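Local structure of heat-inducible transcription repressor HrcA (Thermotoga maritima, 1STZ) at residues 67-72 against 76-81; 104-109 against 321-326; 126-131 against 236-241; 160-165 against 221-226; 209-212 against 216-219. The protein probably represses the class I heat shock genes, the grpE-dnaK-dnaJ and groELS operons, as a DNA-binding transcription regulator. All blocks are in the same frame, centred on the assembly; numbering follows the deposited sequence.

Contact 1 (67-72 against 76-81); sequences YIYQPH and GRIPTD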
# COMPACT_ATOMS: atom_id res chain seq x y z
N TYR A 67 29.33 28.46 2.66
CA TYR A 67 28.25 27.51 2.96
C TYR A 67 26.86 28.10 2.75
O TYR A 67 25.90 27.35 2.53
CB TYR A 67 28.38 27.02 4.41
CG TYR A 67 29.53 26.05 4.62
CD1 TYR A 67 30.65 26.42 5.35
CD2 TYR A 67 29.50 24.79 4.06
CE1 TYR A 67 31.70 25.53 5.53
CE2 TYR A 67 30.54 23.90 4.23
CZ TYR A 67 31.63 24.27 4.96
OH TYR A 67 32.65 23.37 5.10
N ILE A 68 26.76 29.43 2.84
CA ILE A 68 25.49 30.14 2.72
C ILE A 68 25.68 31.50 2.04
O ILE A 68 26.78 32.04 2.03
CB ILE A 68 24.86 30.36 4.10
CG1 ILE A 68 25.77 31.21 5.00
CG2 ILE A 68 24.55 29.02 4.77
CD1 ILE A 68 25.13 31.59 6.35
N TYR A 69 24.61 32.06 1.50
CA TYR A 69 24.64 33.40 0.93
C TYR A 69 23.44 34.25 1.36
O TYR A 69 22.45 33.75 1.84
CB TYR A 69 24.73 33.35 -0.60
CG TYR A 69 23.47 32.98 -1.35
CD1 TYR A 69 22.64 33.95 -1.88
CD2 TYR A 69 23.13 31.64 -1.57
CE1 TYR A 69 21.49 33.60 -2.59
CE2 TYR A 69 21.98 31.28 -2.28
CZ TYR A 69 21.17 32.27 -2.78
OH TYR A 69 20.05 31.92 -3.46
N GLN A 70 23.56 35.56 1.13
CA GLN A 70 22.51 36.51 1.46
C GLN A 70 21.83 36.97 0.17
O GLN A 70 22.44 37.68 -0.62
CB GLN A 70 23.13 37.70 2.20
CG GLN A 70 22.13 38.77 2.55
CD GLN A 70 22.75 40.01 3.16
OE1 GLN A 70 22.13 40.64 4.01
NE2 GLN A 70 23.95 40.37 2.72
N PRO A 71 20.57 36.57 -0.05
CA PRO A 71 19.83 36.94 -1.27
C PRO A 71 19.92 38.42 -1.69
O PRO A 71 20.58 38.71 -2.70
CB PRO A 71 18.38 36.55 -0.93
CG PRO A 71 18.52 35.44 0.02
CD PRO A 71 19.77 35.68 0.82
N HIS A 72 19.27 39.33 -0.99
CA HIS A 72 19.38 40.75 -1.32
C HIS A 72 19.83 41.52 -0.08
O HIS A 72 21.03 41.62 0.20
CB HIS A 72 18.04 41.34 -1.84
CG HIS A 72 17.32 40.48 -2.84
ND1 HIS A 72 16.92 39.19 -2.58
CD2 HIS A 72 16.88 40.77 -4.09
CE1 HIS A 72 16.28 38.71 -3.63
NE2 HIS A 72 16.25 39.64 -4.56
N GLY A 76 18.05 37.07 6.64
CA GLY A 76 18.17 35.63 6.46
C GLY A 76 19.19 35.20 5.42
O GLY A 76 19.64 35.98 4.59
N ARG A 77 19.54 33.92 5.47
CA ARG A 77 20.54 33.34 4.60
C ARG A 77 20.00 32.08 3.94
O ARG A 77 19.03 31.48 4.40
CB ARG A 77 21.81 33.05 5.39
CG ARG A 77 22.46 34.30 6.03
CD ARG A 77 22.90 35.34 5.00
NE ARG A 77 23.67 36.46 5.53
CZ ARG A 77 23.15 37.61 5.97
NH1 ARG A 77 21.83 37.81 6.00
NH2 ARG A 77 23.96 38.58 6.39
N ILE A 78 20.64 31.68 2.85
CA ILE A 78 20.20 30.52 2.07
C ILE A 78 21.42 29.63 1.83
O ILE A 78 22.50 30.14 1.52
CB ILE A 78 19.62 31.01 0.72
CG1 ILE A 78 18.24 31.62 0.94
CG2 ILE A 78 19.52 29.88 -0.30
CD1 ILE A 78 17.62 32.22 -0.33
N PRO A 79 21.28 28.32 1.96
CA PRO A 79 22.42 27.43 1.67
C PRO A 79 22.92 27.51 0.23
O PRO A 79 22.13 27.65 -0.68
CB PRO A 79 21.87 26.03 1.97
CG PRO A 79 20.39 26.16 2.02
CD PRO A 79 20.09 27.57 2.40
N THR A 80 24.23 27.47 0.05
CA THR A 80 24.83 27.23 -1.25
C THR A 80 24.84 25.75 -1.54
O THR A 80 24.41 24.96 -0.71
CB THR A 80 26.28 27.75 -1.25
OG1 THR A 80 27.05 27.00 -0.32
CG2 THR A 80 26.35 29.20 -0.76
N ASP A 81 25.32 25.37 -2.71
CA ASP A 81 25.49 23.94 -3.02
C ASP A 81 26.44 23.28 -2.03
O ASP A 81 26.28 22.12 -1.68
CB ASP A 81 25.99 23.73 -4.45
CG ASP A 81 24.95 24.08 -5.49
OD1 ASP A 81 23.76 24.22 -5.12
OD2 ASP A 81 25.21 24.27 -6.69
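Y69 and I78 exchange two backbone hydrogen bonds, Y69 N to I78 O and I78 N to Y69 O, each 2.9 Å. Two residues further from the turn on each strand, T80 N donates to Y67 O at 3.0 Å. I68 and P79 form the non-hydrogen-bonded pair between them, and their side chains diverge. R77 doubles back, with chi2 at -62°, and its NH1 bonds to G76 O (3.2 Å); Q70 CG and CD lie against one face of the R77 guanidinium, displaced toward its rim, with the amide and guanidinium planes 31° apart. On the face carrying Y69 and I78, the two side chains run side by side, and I78 CB sits over the phenol ring 4.2 Å from its centroid. The far tip of the isoleucine, CD1, presses on P71 CG at 3.4 Å, a tight fit. T80 is the N-cap of helix 81-94, its OG1 bonded to G83 N and also to G66 O. The pair forms a two-stranded antiparallel beta hairpin next to a helical bundle, consistent with the wing of a winged-helix DNA-binding domain: I68 and R77 lie on helix 52-64, while I78 and P79 lean on helix 17-33.

Contact 2 (104-109 against 321-326); sequences AVETFK and FEYILN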
# COMPACT_ATOMS: atom_id res chain seq x y z
N ALA A 104 6.00 3.36 4.37
CA ALA A 104 5.50 3.58 3.02
C ALA A 104 6.32 2.82 1.98
O ALA A 104 5.77 2.13 1.11
CB ALA A 104 5.49 5.05 2.70
N VAL A 105 7.64 2.93 2.07
CA VAL A 105 8.51 2.30 1.08
C VAL A 105 8.52 0.77 1.25
O VAL A 105 8.67 0.05 0.27
CB VAL A 105 9.93 2.89 1.08
CG1 VAL A 105 10.80 2.32 2.20
CG2 VAL A 105 10.56 2.66 -0.26
N GLU A 106 8.31 0.28 2.47
CA GLU A 106 8.26 -1.16 2.73
C GLU A 106 7.03 -1.84 2.10
O GLU A 106 7.01 -3.08 2.03
CB GLU A 106 8.29 -1.46 4.22
CG GLU A 106 9.63 -1.17 4.89
CD GLU A 106 9.58 -1.46 6.38
OE1 GLU A 106 10.30 -0.77 7.16
OE2 GLU A 106 8.80 -2.38 6.79
N THR A 107 6.04 -1.07 1.65
CA THR A 107 4.92 -1.63 0.89
C THR A 107 5.31 -2.08 -0.51
O THR A 107 4.52 -2.74 -1.19
CB THR A 107 3.73 -0.67 0.77
OG1 THR A 107 4.05 0.44 -0.10
CG2 THR A 107 3.33 -0.09 2.13
N PHE A 108 6.52 -1.74 -0.95
CA PHE A 108 6.95 -2.18 -2.26
C PHE A 108 7.02 -3.70 -2.27
O PHE A 108 7.62 -4.32 -1.39
CB PHE A 108 8.29 -1.61 -2.68
CG PHE A 108 8.69 -2.01 -4.07
CD1 PHE A 108 8.06 -1.46 -5.16
CD2 PHE A 108 9.65 -2.98 -4.28
CE1 PHE A 108 8.40 -1.84 -6.46
CE2 PHE A 108 10.01 -3.37 -5.60
CZ PHE A 108 9.38 -2.79 -6.68
N LYS A 109 6.39 -4.29 -3.25
CA LYS A 109 6.53 -5.71 -3.49
C LYS A 109 6.57 -5.96 -4.97
O LYS A 109 5.83 -5.36 -5.75
CB LYS A 109 5.38 -6.50 -2.87
CG LYS A 109 4.01 -5.95 -3.14
CD LYS A 109 2.94 -6.99 -2.75
CE LYS A 109 1.81 -6.39 -1.94
NZ LYS A 109 0.65 -7.35 -1.81
N PHE A 321 15.40 5.68 -2.07
CA PHE A 321 16.11 5.32 -3.30
C PHE A 321 16.88 4.07 -3.06
O PHE A 321 16.76 3.12 -3.81
CB PHE A 321 17.03 6.46 -3.70
CG PHE A 321 17.69 6.30 -5.05
CD1 PHE A 321 17.09 6.82 -6.18
CD2 PHE A 321 18.97 5.75 -5.16
CE1 PHE A 321 17.72 6.75 -7.41
CE2 PHE A 321 19.61 5.68 -6.40
CZ PHE A 321 18.98 6.16 -7.53
N GLU A 322 17.63 4.04 -1.97
CA GLU A 322 18.37 2.86 -1.60
C GLU A 322 17.48 1.60 -1.38
O GLU A 322 17.83 0.52 -1.85
CB GLU A 322 19.21 3.14 -0.35
CG GLU A 322 20.09 1.96 -0.01
CD GLU A 322 21.01 2.18 1.19
OE1 GLU A 322 20.57 2.77 2.21
OE2 GLU A 322 22.16 1.70 1.12
N TYR A 323 16.36 1.73 -0.68
CA TYR A 323 15.44 0.59 -0.49
C TYR A 323 14.98 0.01 -1.83
O TYR A 323 15.06 -1.19 -2.03
CB TYR A 323 14.23 0.99 0.35
CG TYR A 323 13.37 -0.16 0.82
CD1 TYR A 323 13.61 -0.80 2.04
CD2 TYR A 323 12.30 -0.62 0.06
CE1 TYR A 323 12.82 -1.84 2.48
CE2 TYR A 323 11.50 -1.66 0.50
CZ TYR A 323 11.77 -2.26 1.69
OH TYR A 323 10.96 -3.29 2.11
N ILE A 324 14.52 0.87 -2.74
CA ILE A 324 13.94 0.41 -4.00
C ILE A 324 15.00 -0.22 -4.90
O ILE A 324 14.75 -1.25 -5.52
CB ILE A 324 13.21 1.57 -4.76
CG1 ILE A 324 11.78 1.71 -4.27
CG2 ILE A 324 13.02 1.25 -6.24
CD1 ILE A 324 11.64 2.40 -3.06
N LEU A 325 16.17 0.42 -4.98
CA LEU A 325 17.28 -0.15 -5.72
C LEU A 325 17.62 -1.53 -5.22
O LEU A 325 17.82 -2.42 -6.01
CB LEU A 325 18.53 0.71 -5.65
CG LEU A 325 18.98 1.55 -6.85
CD1 LEU A 325 20.42 1.86 -6.65
CD2 LEU A 325 18.78 0.87 -8.18
N ASN A 326 17.75 -1.69 -3.90
CA ASN A 326 18.01 -3.02 -3.32
C ASN A 326 16.90 -4.03 -3.66
O ASN A 326 17.17 -5.21 -3.83
CB ASN A 326 18.16 -2.94 -1.80
CG ASN A 326 19.47 -2.31 -1.36
OD1 ASN A 326 20.39 -2.13 -2.15
ND2 ASN A 326 19.54 -1.97 -0.08
O HOH W 1 9.48 -4.64 0.66
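Y323 and V105 meet in a small, mostly apolar contact between the short helix 103-106 and the long helix 314-334, with a water completing its polar side. The valine lies against the tyrosine ring: CG1 stands over one face, 4.1 Å from the centroid and 21° off the ring normal, displaced toward the rim. Its other methyl, CG2, approaches Y323 CD2 at 3.7 Å. The ring is carried across to the valine because Y323 CG is anti to the backbone N (chi1 -169°), and this brings the rim atom CE2 to 3.3 Å from V105 O. At the end of the ring, the hydroxyl passes beside E106, with Y323 OH 3.5 Å from E106 CA and the CG methylene close by; the glutamate chain crosses the tyrosine at about a right angle. One water, at the ring edge and in its plane, lies 2.5 Å from Y323 OH and donates to both E106 O (3.2 Å) and F108 O (2.8 Å). It therefore ties the phenol to the two carbonyls of E106 and F108. R327 adds a cation-pi contact to the same ring. Helix 116-131 closes the apolar side, with L130 on V105, A123 on I324, and L122 and L126 on F108, while the second subunit packs its L182 on A104 and its G215 on Y323.

Contact 3 (126-131 against 236-241); sequences LLARLT and LENLLK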
# COMPACT_ATOMS: atom_id res chain seq x y z
N LEU A 126 6.62 4.24 -7.34
CA LEU A 126 6.64 4.39 -5.89
C LEU A 126 7.76 5.37 -5.48
O LEU A 126 7.57 6.21 -4.60
CB LEU A 126 6.86 3.05 -5.20
CG LEU A 126 6.82 3.11 -3.67
CD1 LEU A 126 5.46 3.54 -3.15
CD2 LEU A 126 7.18 1.77 -3.04
N LEU A 127 8.91 5.24 -6.13
CA LEU A 127 10.05 6.10 -5.90
C LEU A 127 9.69 7.58 -6.20
O LEU A 127 9.99 8.45 -5.40
CB LEU A 127 11.23 5.66 -6.78
CG LEU A 127 12.70 5.81 -6.35
CD1 LEU A 127 13.64 5.90 -7.55
CD2 LEU A 127 12.98 6.90 -5.40
N ALA A 128 9.10 7.83 -7.36
CA ALA A 128 8.66 9.17 -7.76
C ALA A 128 7.65 9.75 -6.79
O ALA A 128 7.75 10.91 -6.37
CB ALA A 128 8.04 9.14 -9.17
N ARG A 129 6.66 8.94 -6.43
CA ARG A 129 5.62 9.39 -5.51
C ARG A 129 6.13 9.78 -4.13
O ARG A 129 5.76 10.83 -3.61
CB ARG A 129 4.56 8.32 -5.37
CG ARG A 129 3.42 8.74 -4.49
CD ARG A 129 2.16 7.96 -4.72
NE ARG A 129 2.40 6.52 -4.65
CZ ARG A 129 1.45 5.60 -4.48
NH1 ARG A 129 0.17 5.96 -4.35
NH2 ARG A 129 1.77 4.31 -4.44
N LEU A 130 6.99 8.96 -3.55
CA LEU A 130 7.45 9.14 -2.18
C LEU A 130 8.49 10.26 -2.02
O LEU A 130 8.68 10.77 -0.94
CB LEU A 130 8.05 7.85 -1.64
CG LEU A 130 7.14 6.64 -1.55
CD1 LEU A 130 7.85 5.51 -0.81
CD2 LEU A 130 5.81 6.99 -0.88
N THR A 131 9.17 10.62 -3.10
CA THR A 131 10.18 11.67 -3.07
C THR A 131 9.76 12.95 -3.80
O THR A 131 10.55 13.89 -3.86
CB THR A 131 11.46 11.18 -3.72
OG1 THR A 131 11.21 10.88 -5.10
CG2 THR A 131 11.94 9.89 -3.08
N LEU A 236 6.89 13.13 -13.71
CA LEU A 236 7.06 14.45 -14.35
C LEU A 236 6.19 15.52 -13.68
O LEU A 236 6.61 16.67 -13.48
CB LEU A 236 6.78 14.38 -15.84
CG LEU A 236 6.78 15.73 -16.58
CD1 LEU A 236 8.10 16.48 -16.36
CD2 LEU A 236 6.49 15.47 -18.07
N GLU A 237 4.99 15.10 -13.29
CA GLU A 237 4.03 15.91 -12.58
C GLU A 237 4.55 16.50 -11.27
O GLU A 237 4.19 17.63 -10.93
CB GLU A 237 2.78 15.06 -12.30
CG GLU A 237 1.69 15.74 -11.52
CD GLU A 237 0.37 14.99 -11.60
OE1 GLU A 237 0.40 13.73 -11.64
OE2 GLU A 237 -0.69 15.66 -11.63
N ASN A 238 5.40 15.75 -10.56
CA ASN A 238 6.00 16.24 -9.32
C ASN A 238 6.87 17.47 -9.54
O ASN A 238 6.87 18.38 -8.73
CB ASN A 238 6.83 15.15 -8.64
CG ASN A 238 6.02 13.90 -8.31
OD1 ASN A 238 4.90 13.99 -7.87
ND2 ASN A 238 6.61 12.73 -8.54
N LEU A 239 7.62 17.49 -10.63
CA LEU A 239 8.48 18.64 -10.92
C LEU A 239 7.68 19.92 -11.15
O LEU A 239 8.13 21.01 -10.77
CB LEU A 239 9.36 18.37 -12.13
CG LEU A 239 10.30 17.20 -11.93
CD1 LEU A 239 11.24 17.12 -13.12
CD2 LEU A 239 11.05 17.30 -10.59
N LEU A 240 6.49 19.78 -11.73
CA LEU A 240 5.59 20.92 -11.97
C LEU A 240 4.90 21.46 -10.71
O LEU A 240 4.45 22.60 -10.70
CB LEU A 240 4.51 20.52 -12.96
CG LEU A 240 4.94 19.94 -14.30
CD1 LEU A 240 3.72 19.36 -14.99
CD2 LEU A 240 5.58 21.01 -15.14
N LYS A 241 4.78 20.64 -9.67
CA LYS A 241 4.16 21.10 -8.42
C LYS A 241 5.16 21.80 -7.51
O LYS A 241 4.77 22.47 -6.56
CB LYS A 241 3.55 19.92 -7.65
CG LYS A 241 2.21 19.48 -8.15
CD LYS A 241 1.07 20.29 -7.52
CE LYS A 241 -0.22 19.50 -7.51
NZ LYS A 241 -0.10 18.28 -8.36
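N238 points its side chain from helix 236-241 straight at A128 of helix 116-131, and this one pair makes nearly the whole contact. Both side chains set out toward the opposing helix, and the backbones come closest here, with A128 CA and N238 CA 7.7 Å apart. The amide lies over the alanine methyl, N238 ND2 3.9 Å from A128 CB. CG of the asparagine sits anti to its own carbonyl carbon (chi1 -59°), which extends the amide toward the other helix with ND2 leading. That nitrogen of N238 is 3.1 Å from A128 O, but the angle is too poor for a hydrogen bond; its bonded partner is G133 O, just beyond the end of segment 126-131. The amide thus holds on to the backbone where helix 116-131 leads into strand 134-138, and its approach to A128 O is close but not a bond. R129 turns its side chain away, and only its backbone N comes near N238 ND2, at 4.3 Å. Within 126-131, T131 OG1 bonds back to L127 O at 2.7 Å, and T131 N reaches the same oxygen from the opposite face of the carbonyl plane. V135 of strand 134-138 packs against A128 and L127, and Y134 receives L236 and L239. L127 and T131 continue onto helix 314-334 and strand 299-309, while L240 packs against L240 of the third subunit.

Contact 4 (160-165 against 221-226); sequences LIFSIL and ESLIGE
F162 reaches from strand 159-166 to the last turn of helix 215-224, and its ring makes the close part of the contact. CG lies anti to the backbone N (chi1 164°), which sends the ring from the sheet toward L223 and I224. I224 meets it at the edge, near the ring plane: I224 CG1 is 3.7 Å from F162 CZ, and I224 CD1 follows at 3.9 Å from the same atom. The two side chains cross at about a right angle, so the isoleucine lies across the outer end of the ring. L223 runs past the phenylalanine in the opposite direction; its CD1 touches F162 CD2 at 4.0 Å, and L223 CB is 4.2 Å from F162 CE2. The looser part lies two residues along the strand. I164 also directs its side chain at the helix, but I164 CG2 comes only within 4.4 Å of I224 CG1, and the two segments bury just 166 Å² in all. Polar side chains lie away from the sheet: S222 is exposed and turns its OG back to L219 O, and E221 points away from the strand. G225, just after the helix, is the first residue to leave helical angles. The four touching residues are all buried, with V150, L152 and I176 also around F162, and L195 of helix 184-195 on I224. S163, on the other face of the strand, packs against I161 of the third subunit. The arrangement is a helix laid over one face of a three-stranded antiparallel sheet, with alternate residues F162 and I164 of its central strand feeding the apolar layer.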
# COMPACT_ATOMS: atom_id res chain seq x y z
N LEU A 160 -5.83 -15.65 -28.22
CA LEU A 160 -4.52 -16.27 -28.12
C LEU A 160 -3.66 -15.41 -27.21
O LEU A 160 -3.73 -14.20 -27.29
CB LEU A 160 -3.88 -16.30 -29.51
CG LEU A 160 -2.72 -17.24 -29.80
CD1 LEU A 160 -2.72 -17.65 -31.28
CD2 LEU A 160 -1.40 -16.61 -29.44
N ILE A 161 -2.83 -16.01 -26.36
CA ILE A 161 -1.86 -15.23 -25.61
C ILE A 161 -0.44 -15.53 -26.05
O ILE A 161 0.02 -16.67 -25.99
CB ILE A 161 -2.04 -15.41 -24.07
CG1 ILE A 161 -3.37 -14.80 -23.63
CG2 ILE A 161 -0.91 -14.72 -23.34
CD1 ILE A 161 -3.78 -15.15 -22.22
N PHE A 162 0.25 -14.49 -26.51
CA PHE A 162 1.64 -14.58 -26.91
C PHE A 162 2.50 -14.04 -25.78
O PHE A 162 2.11 -13.12 -25.09
CB PHE A 162 1.88 -13.77 -28.20
CG PHE A 162 3.33 -13.48 -28.48
CD1 PHE A 162 4.14 -14.41 -29.12
CD2 PHE A 162 3.89 -12.27 -28.11
CE1 PHE A 162 5.48 -14.13 -29.39
CE2 PHE A 162 5.22 -12.00 -28.37
CZ PHE A 162 6.01 -12.94 -29.01
N SER A 163 3.69 -14.60 -25.63
CA SER A 163 4.72 -14.05 -24.75
C SER A 163 6.06 -14.70 -25.02
O SER A 163 6.16 -15.67 -25.76
CB SER A 163 4.36 -14.22 -23.27
OG SER A 163 4.04 -15.57 -22.99
N ILE A 164 7.12 -14.12 -24.47
CA ILE A 164 8.43 -14.74 -24.55
C ILE A 164 8.96 -14.90 -23.15
O ILE A 164 8.60 -14.15 -22.25
CB ILE A 164 9.41 -13.92 -25.41
CG1 ILE A 164 9.66 -12.53 -24.81
CG2 ILE A 164 8.88 -13.79 -26.82
CD1 ILE A 164 10.67 -11.71 -25.57
N LEU A 165 9.84 -15.87 -22.99
CA LEU A 165 10.56 -16.08 -21.75
C LEU A 165 11.95 -15.52 -21.95
O LEU A 165 12.57 -15.73 -22.98
CB LEU A 165 10.69 -17.56 -21.42
CG LEU A 165 10.19 -17.98 -20.06
CD1 LEU A 165 10.94 -17.23 -18.96
CD2 LEU A 165 8.66 -17.76 -19.94
N GLU A 221 6.75 -10.17 -34.99
CA GLU A 221 7.93 -9.30 -35.10
C GLU A 221 7.64 -7.90 -34.57
O GLU A 221 8.51 -7.29 -33.96
CB GLU A 221 8.44 -9.23 -36.55
CG GLU A 221 9.36 -8.03 -36.83
CD GLU A 221 10.29 -8.21 -38.02
OE1 GLU A 221 9.85 -8.75 -39.06
OE2 GLU A 221 11.47 -7.79 -37.91
N SER A 222 6.44 -7.39 -34.81
CA SER A 222 6.07 -6.06 -34.29
C SER A 222 5.82 -6.07 -32.78
O SER A 222 6.04 -5.05 -32.12
CB SER A 222 4.86 -5.49 -35.03
OG SER A 222 3.68 -6.26 -34.81
N LEU A 223 5.36 -7.20 -32.23
CA LEU A 223 5.12 -7.30 -30.78
C LEU A 223 6.43 -7.38 -30.00
O LEU A 223 6.58 -6.72 -28.98
CB LEU A 223 4.24 -8.51 -30.44
CG LEU A 223 2.80 -8.45 -30.95
CD1 LEU A 223 2.09 -9.76 -30.64
CD2 LEU A 223 2.06 -7.25 -30.35
N ILE A 224 7.37 -8.19 -30.48
CA ILE A 224 8.69 -8.29 -29.88
C ILE A 224 9.46 -6.99 -30.11
O ILE A 224 10.07 -6.45 -29.18
CB ILE A 224 9.48 -9.47 -30.49
CG1 ILE A 224 8.83 -10.79 -30.08
CG2 ILE A 224 10.94 -9.44 -30.02
CD1 ILE A 224 9.21 -11.95 -30.93
N GLY A 225 9.40 -6.51 -31.34
CA GLY A 225 10.06 -5.27 -31.73
C GLY A 225 9.22 -4.03 -31.45
O GLY A 225 9.43 -3.00 -32.08
N GLU A 226 8.28 -4.12 -30.50
CA GLU A 226 7.47 -2.98 -30.11
C GLU A 226 8.42 -1.87 -29.67
O GLU A 226 9.38 -2.12 -28.94
CB GLU A 226 6.48 -3.35 -28.98
CG GLU A 226 7.11 -3.68 -27.62
CD GLU A 226 6.15 -4.37 -26.63
OE1 GLU A 226 5.12 -4.95 -27.07
OE2 GLU A 226 6.43 -4.35 -25.40

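Contact 5 (209-212 against 216-219); sequences ESLK and FLRL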
# COMPACT_ATOMS: atom_id res chain seq x y z
N GLU A 209 15.28 -12.30 -40.84
CA GLU A 209 14.57 -11.99 -42.08
C GLU A 209 13.34 -12.88 -42.30
O GLU A 209 12.34 -12.44 -42.87
CB GLU A 209 15.53 -12.08 -43.30
CG GLU A 209 16.72 -11.11 -43.25
CD GLU A 209 17.40 -10.87 -44.60
OE1 GLU A 209 18.29 -10.00 -44.68
OE2 GLU A 209 17.05 -11.55 -45.59
N SER A 210 13.40 -14.12 -41.83
CA SER A 210 12.30 -15.07 -42.00
C SER A 210 11.00 -14.71 -41.26
O SER A 210 9.98 -15.34 -41.50
CB SER A 210 12.75 -16.48 -41.60
OG SER A 210 13.25 -16.48 -40.28
N LEU A 211 11.03 -13.72 -40.37
CA LEU A 211 9.80 -13.28 -39.69
C LEU A 211 8.77 -12.57 -40.60
O LEU A 211 7.60 -12.47 -40.23
CB LEU A 211 10.12 -12.40 -38.47
CG LEU A 211 10.63 -13.11 -37.20
CD1 LEU A 211 10.73 -12.11 -36.06
CD2 LEU A 211 9.76 -14.28 -36.79
N LYS A 212 9.18 -12.11 -41.78
CA LYS A 212 8.25 -11.42 -42.69
C LYS A 212 7.58 -12.35 -43.72
O LYS A 212 6.85 -11.88 -44.59
CB LYS A 212 8.97 -10.25 -43.39
CG LYS A 212 9.03 -8.99 -42.55
CD LYS A 212 9.42 -7.75 -43.36
CE LYS A 212 9.19 -6.46 -42.55
NZ LYS A 212 9.84 -6.45 -41.20
N PHE A 216 1.00 -13.55 -39.80
CA PHE A 216 1.05 -13.77 -38.36
C PHE A 216 2.47 -13.58 -37.83
O PHE A 216 2.65 -13.04 -36.75
CB PHE A 216 0.53 -15.17 -37.99
CG PHE A 216 0.38 -15.37 -36.51
CD1 PHE A 216 -0.73 -14.88 -35.84
CD2 PHE A 216 1.36 -16.02 -35.78
CE1 PHE A 216 -0.87 -15.04 -34.48
CE2 PHE A 216 1.23 -16.18 -34.41
CZ PHE A 216 0.12 -15.69 -33.76
N LEU A 217 3.45 -14.03 -38.60
CA LEU A 217 4.86 -13.89 -38.23
C LEU A 217 5.28 -12.41 -38.20
O LEU A 217 6.12 -12.02 -37.39
CB LEU A 217 5.75 -14.69 -39.18
CG LEU A 217 5.99 -16.17 -38.83
CD1 LEU A 217 7.11 -16.29 -37.81
CD2 LEU A 217 4.75 -16.85 -38.27
N ARG A 218 4.67 -11.61 -39.06
CA ARG A 218 4.88 -10.16 -39.08
C ARG A 218 4.30 -9.51 -37.82
O ARG A 218 4.85 -8.55 -37.30
CB ARG A 218 4.20 -9.54 -40.31
CG ARG A 218 5.03 -8.50 -41.07
CD ARG A 218 4.46 -8.16 -42.45
NE ARG A 218 4.12 -9.37 -43.19
CZ ARG A 218 3.20 -9.47 -44.14
NH1 ARG A 218 2.48 -8.42 -44.53
NH2 ARG A 218 2.99 -10.65 -44.73
N LEU A 219 3.18 -10.04 -37.36
CA LEU A 219 2.55 -9.59 -36.12
C LEU A 219 3.51 -9.82 -34.97
O LEU A 219 3.75 -8.91 -34.17
CB LEU A 219 1.23 -10.34 -35.87
CG LEU A 219 0.08 -9.65 -35.12
CD1 LEU A 219 -0.84 -10.69 -34.46
CD2 LEU A 219 0.54 -8.63 -34.11
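L211 and L217 bring their side chains together at about a right angle, with one methyl of each doing the touching: L211 CD2 lies 3.5 Å from L217 CD1, a tight fit. L211 has CG anti to its carbonyl carbon; chi2 (-173°) extends CD1, and the other branch, CD2, meets L217. L217 is folded differently, its chi2 of -83° departing from the usual leucine shapes, and its CB sits 3.1 Å from L211 O. The same carbonyl oxygen of L211 is 3.3 Å from R218 N, but the angle is too poor for a hydrogen bond. Alongside, K212 and R218 lie loosely together at the exposed margin, CG to CG 4.3 Å. The arginine bends at chi3 (-48°), which leaves R218 NE 4.0 Å from K212 O and the guanidinium oblique to it. K212 stays extended through chi3 and turns only at chi4, and its NZ forms a salt bridge with E221, one turn beyond R218 on helix 215-224. L191 and Q190 of helix 184-195 lie against L217. The arrangement is a connection between helices 200-205 and 215-224 in which a short 3-10 segment folds back against the early part of the second helix.

Overall arrangement
Contact 1 stands apart, about 55 Å and 62 Å between centres from contacts 4 and 5, which lie across the centre of the chain; it alone is held by strand-to-strand hydrogen bonds. Contacts 2 and 3 lie near the middle and touch through F108 on L126 and F321 on L127; helix 116-131 supplies one side of contact 3 and covers contact 2. Their polar links differ, a bridging water in one and an asparagine reaching past its neighbour in the other. Contacts 4 and 5 share helix 215-224 and are joined by the K212-E221 salt bridge. Contact 4 is wholly buried and apolar, whereas contact 5 pairs buried leucines with exposed basic side chains.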